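Local coordinates for protein CT021 (Chlamydia trachomatis serovar L2, PDB 6UXD) that is of unknown function but belongs to a family grouped with the lipoprotein-trafficking proteins LolA and LolB, at residues S152-S157 with L172-N177; V112-L117 with S157-D162. One frame throughout, in Å; residues are numbered along the deposited sequence.

Both contacts use strand 152-158, and they share Ser157. In contact 1 most of this strand pairs with residues 172-177, which include the end of the second hairpin strand, 170-176. In contact 2 the end of the strand and the residues after it, 157-162, meet the last turn of helix 108-116. The centres of the two contacts lie about 16 Å apart, and each is about 14 Å from the centre of the chain. Ile171, next to the 172-177 segment, also touches Leu117, Ser157 and Trp159 of contact 2. The hairpin and the helix end are thus joined around one strand. No ligand or active site is known here.

Contact 1. Residues S152-S157 with L172-N177; sequences SSAWIS and LIYFSN
Trp155 lies beside Ile173 and Phe175 on the same face of two antiparallel strands. Its CB is 3.5 Å from Ile173 O. That oxygen sits at the edge of the indole, near the ring plane, and accepts the bond from Trp155 N. With CG beside the backbone N (chi1 -61°), CD1 comes within 3.6 Å of Phe175 CD2. The phenyl edge points at the face of the five-membered ring, an offset edge-to-face pair with planes at 76°. NE1, further along, donates to a water 3.1 Å away. The same water donates to Phe175 O, so it ties the indole to the opposite backbone. The Trp155 side chain also touches Leu119 and Pro121 of the neighbouring strand 118-122.

The other face carries Ala154, Ile156, Leu172 and Tyr174. Ala154 CB rests 3.5 Å from Tyr174 CE2, and the phenol OH bonds to His125 N. The end of the Leu172 side chain turns toward the other strand, with CD1 3.3 Å from Trp155 O.

At the hairpin's open end, Ser153 OG donates to Asn177 OD1 over 2.8 Å. Ser153 OG lies in the carbonyl plane of the Asn177 amide, on a lone pair of OD1. Ser153 and Phe175 exchange two backbone hydrogen bonds, and Trp155 and Ile173 form the next hydrogen-bonded pair. Ala154-Tyr174 is the non-hydrogen-bonded pair between them. The alternation is that of antiparallel strands, here the two consecutive arms of a beta hairpin.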
loop_
_atom_site.group_PDB
_atom_site.type_symbol
_atom_site.label_atom_id
_atom_site.label_comp_id
_atom_site.label_asym_id
_atom_site.label_seq_id
_atom_site.Cartn_x
_atom_site.Cartn_y
_atom_site.Cartn_z
ATOM N N SER A 152 9.573 6.303 -14.054
ATOM C CA SER A 152 9.722 5.337 -12.983
ATOM C C SER A 152 11.084 4.664 -13.067
ATOM O O SER A 152 11.802 4.755 -14.073
ATOM C CB SER A 152 8.627 4.282 -13.044
ATOM O OG SER A 152 8.766 3.465 -14.210
ATOM N N SER A 153 11.415 3.973 -11.987
ATOM C CA SER A 153 12.538 3.050 -11.949
ATOM C C SER A 153 12.108 1.785 -11.219
ATOM O O SER A 153 11.184 1.798 -10.400
ATOM C CB SER A 153 13.734 3.707 -11.305
ATOM O OG SER A 153 14.180 4.725 -12.171
ATOM N N ALA A 154 12.750 0.674 -11.576
ATOM C CA ALA A 154 12.332 -0.625 -11.088
ATOM C C ALA A 154 13.264 -1.066 -9.964
ATOM O O ALA A 154 14.434 -0.699 -9.930
ATOM C CB ALA A 154 12.339 -1.664 -12.201
ATOM N N TRP A 155 12.721 -1.871 -9.062
ATOM C CA TRP A 155 13.423 -2.331 -7.879
ATOM C C TRP A 155 13.107 -3.808 -7.709
ATOM O O TRP A 155 11.935 -4.195 -7.714
ATOM C CB TRP A 155 12.993 -1.521 -6.650
ATOM C CG TRP A 155 13.307 -0.061 -6.796
ATOM C CD1 TRP A 155 12.603 0.854 -7.523
ATOM C CD2 TRP A 155 14.428 0.637 -6.252
ATOM N NE1 TRP A 155 13.211 2.078 -7.451
ATOM C CE2 TRP A 155 14.324 1.976 -6.662
ATOM C CE3 TRP A 155 15.513 0.258 -5.454
ATOM C CZ2 TRP A 155 15.262 2.934 -6.313
ATOM C CZ3 TRP A 155 16.432 1.219 -5.084
ATOM C CH2 TRP A 155 16.305 2.539 -5.516
ATOM N N ILE A 156 14.138 -4.630 -7.570
ATOM C CA ILE A 156 13.930 -6.064 -7.421
ATOM C C ILE A 156 13.867 -6.414 -5.941
ATOM O O ILE A 156 14.593 -5.850 -5.113
ATOM C CB ILE A 156 15.022 -6.861 -8.161
ATOM C CG1 ILE A 156 14.735 -8.360 -8.091
ATOM C CG2 ILE A 156 16.406 -6.545 -7.620
ATOM C CD1 ILE A 156 13.578 -8.812 -8.974
ATOM N N SER A 157 12.965 -7.334 -5.613
ATOM C CA SER A 157 12.837 -7.893 -4.285
ATOM C C SER A 157 12.594 -9.397 -4.395
ATOM O O SER A 157 12.477 -9.974 -5.492
ATOM C CB SER A 157 11.705 -7.189 -3.520
ATOM O OG SER A 157 11.800 -7.415 -2.123
ATOM N N LEU A 172 9.062 -7.498 -8.529
ATOM C CA LEU A 172 9.562 -6.310 -9.202
ATOM C C LEU A 172 8.607 -5.170 -8.877
ATOM O O LEU A 172 7.392 -5.281 -9.103
ATOM C CB LEU A 172 9.704 -6.561 -10.706
ATOM C CG LEU A 172 10.693 -5.681 -11.473
ATOM C CD1 LEU A 172 12.039 -5.489 -10.794
ATOM C CD2 LEU A 172 10.883 -6.275 -12.863
ATOM N N ILE A 173 9.148 -4.096 -8.305
ATOM C CA ILE A 173 8.351 -2.984 -7.792
ATOM C C ILE A 173 8.827 -1.715 -8.480
ATOM O O ILE A 173 10.036 -1.464 -8.560
ATOM C CB ILE A 173 8.472 -2.837 -6.259
ATOM C CG1 ILE A 173 8.338 -4.204 -5.593
ATOM C CG2 ILE A 173 7.398 -1.894 -5.728
ATOM C CD1 ILE A 173 8.118 -4.174 -4.089
ATOM N N TYR A 174 7.880 -0.897 -8.937
ATOM C CA TYR A 174 8.210 0.328 -9.645
ATOM C C TYR A 174 7.810 1.524 -8.785
ATOM O O TYR A 174 6.711 1.557 -8.234
ATOM C CB TYR A 174 7.525 0.378 -11.024
ATOM C CG TYR A 174 7.917 -0.755 -11.952
ATOM C CD1 TYR A 174 7.370 -2.024 -11.811
ATOM C CD2 TYR A 174 8.844 -0.559 -12.962
ATOM C CE1 TYR A 174 7.743 -3.073 -12.666
ATOM C CE2 TYR A 174 9.207 -1.590 -13.826
ATOM C CZ TYR A 174 8.669 -2.838 -13.665
ATOM O OH TYR A 174 9.088 -3.819 -14.533
ATOM N N PHE A 175 8.712 2.491 -8.677
ATOM C CA PHE A 175 8.463 3.725 -7.959
ATOM C C PHE A 175 8.738 4.898 -8.883
ATOM O O PHE A 175 9.630 4.845 -9.738
ATOM C CB PHE A 175 9.340 3.874 -6.695
ATOM C CG PHE A 175 9.017 2.894 -5.619
ATOM C CD1 PHE A 175 8.003 3.148 -4.714
ATOM C CD2 PHE A 175 9.744 1.715 -5.493
ATOM C CE1 PHE A 175 7.712 2.237 -3.690
ATOM C CE2 PHE A 175 9.455 0.805 -4.484
ATOM C CZ PHE A 175 8.432 1.069 -3.585
ATOM N N SER A 176 7.966 5.958 -8.668
ATOM C CA SER A 176 8.159 7.211 -9.372
ATOM C C SER A 176 9.565 7.727 -9.143
ATOM O O SER A 176 10.131 7.589 -8.054
ATOM C CB SER A 176 7.140 8.256 -8.887
ATOM O OG SER A 176 7.549 9.564 -9.271
ATOM N N ASN A 177 10.133 8.344 -10.180
ATOM C CA ASN A 177 11.431 8.974 -10.005
ATOM C C ASN A 177 11.349 10.179 -9.085
ATOM O O ASN A 177 12.391 10.696 -8.666
ATOM C CB ASN A 177 12.003 9.385 -11.365
ATOM C CG ASN A 177 12.350 8.176 -12.247
ATOM O OD1 ASN A 177 12.724 7.127 -11.737
ATOM N ND2 ASN A 177 12.253 8.340 -13.572
HETATM O O HOH W 1 12.285 4.840 -8.512
#

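Contact 2. Residues V112-L117 with S157-D162; sequences VKILRL and SVWPKD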
loop_
_atom_site.group_PDB
_atom_site.type_symbol
_atom_site.label_atom_id
_atom_site.label_comp_id
_atom_site.label_asym_id
_atom_site.label_seq_id
_atom_site.Cartn_x
_atom_site.Cartn_y
_atom_site.Cartn_z
ATOM N N VAL A 112 4.346 -7.650 8.246
ATOM C CA VAL A 112 5.753 -7.530 8.626
ATOM C C VAL A 112 6.648 -8.013 7.491
ATOM O O VAL A 112 7.710 -7.435 7.227
ATOM C CB VAL A 112 6.038 -8.294 9.936
ATOM C CG1 VAL A 112 7.547 -8.323 10.224
ATOM C CG2 VAL A 112 5.298 -7.654 11.104
ATOM N N LYS A 113 6.239 -9.081 6.804
ATOM C CA LYS A 113 7.009 -9.557 5.658
ATOM C C LYS A 113 7.122 -8.478 4.590
ATOM O O LYS A 113 8.226 -8.155 4.136
ATOM C CB LYS A 113 6.371 -10.822 5.085
ATOM C CG LYS A 113 6.665 -12.054 5.917
ATOM C CD LYS A 113 6.092 -13.306 5.295
ATOM C CE LYS A 113 5.043 -13.941 6.183
ATOM N NZ LYS A 113 4.855 -15.375 5.839
ATOM N N ILE A 114 5.987 -7.890 4.192
ATOM C CA ILE A 114 6.015 -6.851 3.165
ATOM C C ILE A 114 6.963 -5.729 3.567
ATOM O O ILE A 114 7.826 -5.311 2.786
ATOM C CB ILE A 114 4.600 -6.313 2.900
ATOM C CG1 ILE A 114 3.707 -7.420 2.355
ATOM C CG2 ILE A 114 4.663 -5.187 1.894
ATOM C CD1 ILE A 114 2.239 -7.141 2.555
ATOM N N LEU A 115 6.845 -5.250 4.807
ATOM C CA LEU A 115 7.701 -4.157 5.249
ATOM C C LEU A 115 9.174 -4.539 5.193
ATOM O O LEU A 115 10.030 -3.679 4.953
ATOM C CB LEU A 115 7.328 -3.737 6.675
ATOM C CG LEU A 115 5.976 -3.050 6.827
ATOM C CD1 LEU A 115 5.620 -2.854 8.308
ATOM C CD2 LEU A 115 6.007 -1.721 6.096
ATOM N N ARG A 116 9.499 -5.800 5.435
ATOM C CA ARG A 116 10.901 -6.196 5.430
ATOM C C ARG A 116 11.446 -6.456 4.030
ATOM O O ARG A 116 12.664 -6.572 3.872
ATOM C CB ARG A 116 11.094 -7.447 6.297
ATOM C CG ARG A 116 12.556 -7.767 6.604
ATOM N N LEU A 117 10.593 -6.547 3.015
ATOM C CA LEU A 117 11.072 -6.871 1.678
ATOM C C LEU A 117 12.228 -5.948 1.291
ATOM O O LEU A 117 12.103 -4.726 1.417
ATOM C CB LEU A 117 9.924 -6.742 0.670
ATOM C CG LEU A 117 8.803 -7.772 0.807
ATOM C CD1 LEU A 117 7.561 -7.384 -0.024
ATOM C CD2 LEU A 117 9.328 -9.153 0.406
ATOM N N SER A 157 12.965 -7.334 -5.613
ATOM C CA SER A 157 12.837 -7.893 -4.285
ATOM C C SER A 157 12.594 -9.397 -4.395
ATOM O O SER A 157 12.477 -9.974 -5.492
ATOM C CB SER A 157 11.705 -7.189 -3.520
ATOM O OG SER A 157 11.800 -7.415 -2.123
ATOM N N VAL A 158 12.513 -10.044 -3.242
ATOM C CA VAL A 158 12.196 -11.464 -3.188
ATOM C C VAL A 158 11.439 -11.728 -1.903
ATOM O O VAL A 158 11.764 -11.176 -0.847
ATOM C CB VAL A 158 13.462 -12.343 -3.293
ATOM C CG1 VAL A 158 14.405 -12.040 -2.167
ATOM C CG2 VAL A 158 13.065 -13.819 -3.305
ATOM N N TRP A 159 10.405 -12.544 -2.013
ATOM C CA TRP A 159 9.617 -12.924 -0.855
ATOM C C TRP A 159 10.419 -13.887 0.021
ATOM O O TRP A 159 11.198 -14.693 -0.492
ATOM C CB TRP A 159 8.330 -13.594 -1.314
ATOM C CG TRP A 159 7.282 -13.704 -0.279
ATOM C CD1 TRP A 159 6.999 -14.790 0.494
ATOM C CD2 TRP A 159 6.364 -12.678 0.112
ATOM N NE1 TRP A 159 5.952 -14.505 1.340
ATOM C CE2 TRP A 159 5.544 -13.215 1.123
ATOM C CE3 TRP A 159 6.155 -11.360 -0.298
ATOM C CZ2 TRP A 159 4.532 -12.479 1.730
ATOM C CZ3 TRP A 159 5.150 -10.633 0.301
ATOM C CH2 TRP A 159 4.350 -11.192 1.303
ATOM N N PRO A 160 10.248 -13.829 1.343
ATOM C CA PRO A 160 10.992 -14.749 2.212
ATOM C C PRO A 160 10.615 -16.201 1.956
ATOM O O PRO A 160 9.562 -16.513 1.394
ATOM C CB PRO A 160 10.584 -14.312 3.626
ATOM C CG PRO A 160 9.263 -13.658 3.439
ATOM C CD PRO A 160 9.397 -12.924 2.133
ATOM N N LYS A 161 11.508 -17.098 2.375
ATOM C CA LYS A 161 11.195 -18.523 2.385
ATOM C C LYS A 161 10.175 -18.784 3.484
ATOM O O LYS A 161 10.415 -18.457 4.650
ATOM C CB LYS A 161 12.458 -19.353 2.607
ATOM N N ASP A 162 9.032 -19.349 3.119
ATOM C CA ASP A 162 7.947 -19.522 4.074
ATOM C C ASP A 162 7.006 -20.602 3.546
ATOM O O ASP A 162 7.340 -21.347 2.619
ATOM C CB ASP A 162 7.247 -18.179 4.335
ATOM C CG ASP A 162 6.251 -17.794 3.242
ATOM O OD1 ASP A 162 6.329 -18.338 2.124
ATOM O OD2 ASP A 162 5.383 -16.930 3.498
#
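Leu117, Ile114 and Lys113 pack on Trp159 where helix 108-116 ends against the exit of a sheet strand. Here the C-terminal end of the helix packs against the chain leaving the end of strand 152-158, which lies between two antiparallel neighbours. Leu117 is the first residue to leave the helical conformation. The close part centres on Leu117, which is buried. Its CB meets Ser157 OG at 3.4 Å, and that hydroxyl is held by Pro118 O. Its CD2 touches Val158 O and lies 3.9 Å from Trp159 CE3, while CD1 approaches the adjacent CZ3. Ile114 adds CG1, 4.0 Å from Trp159 CH2. The six-membered ring of the indole thus meets Ile114, Leu117 and the aliphatic part of Lys113. Ile171 of the next strand also touches both Leu117 and Trp159. Pro160 CD lies over one face of the indole, offset toward its rim.

The Lys113 side is looser and partly exposed. The lysine crosses Trp159 at about a right angle, and its CD passes 3.7 Å from Pro160 CG. A bend at chi3 (-117°) then turns the chain end toward Asp162. The carboxylate CG lies at the indole edge, in the ring plane, and Ser164 OG holds the other oxygen, OD1. These partners probably limit rotation of the carboxylate, and the two donors on OD2 would be expected to stabilise its negative charge. Trp159 NE1 reaches OD2 at 3.3 Å from above the carboxylate plane. Lys113 NZ forms a salt bridge to the same OD2 at 2.9 Å, on the anti lone pair, which faces away from OD1.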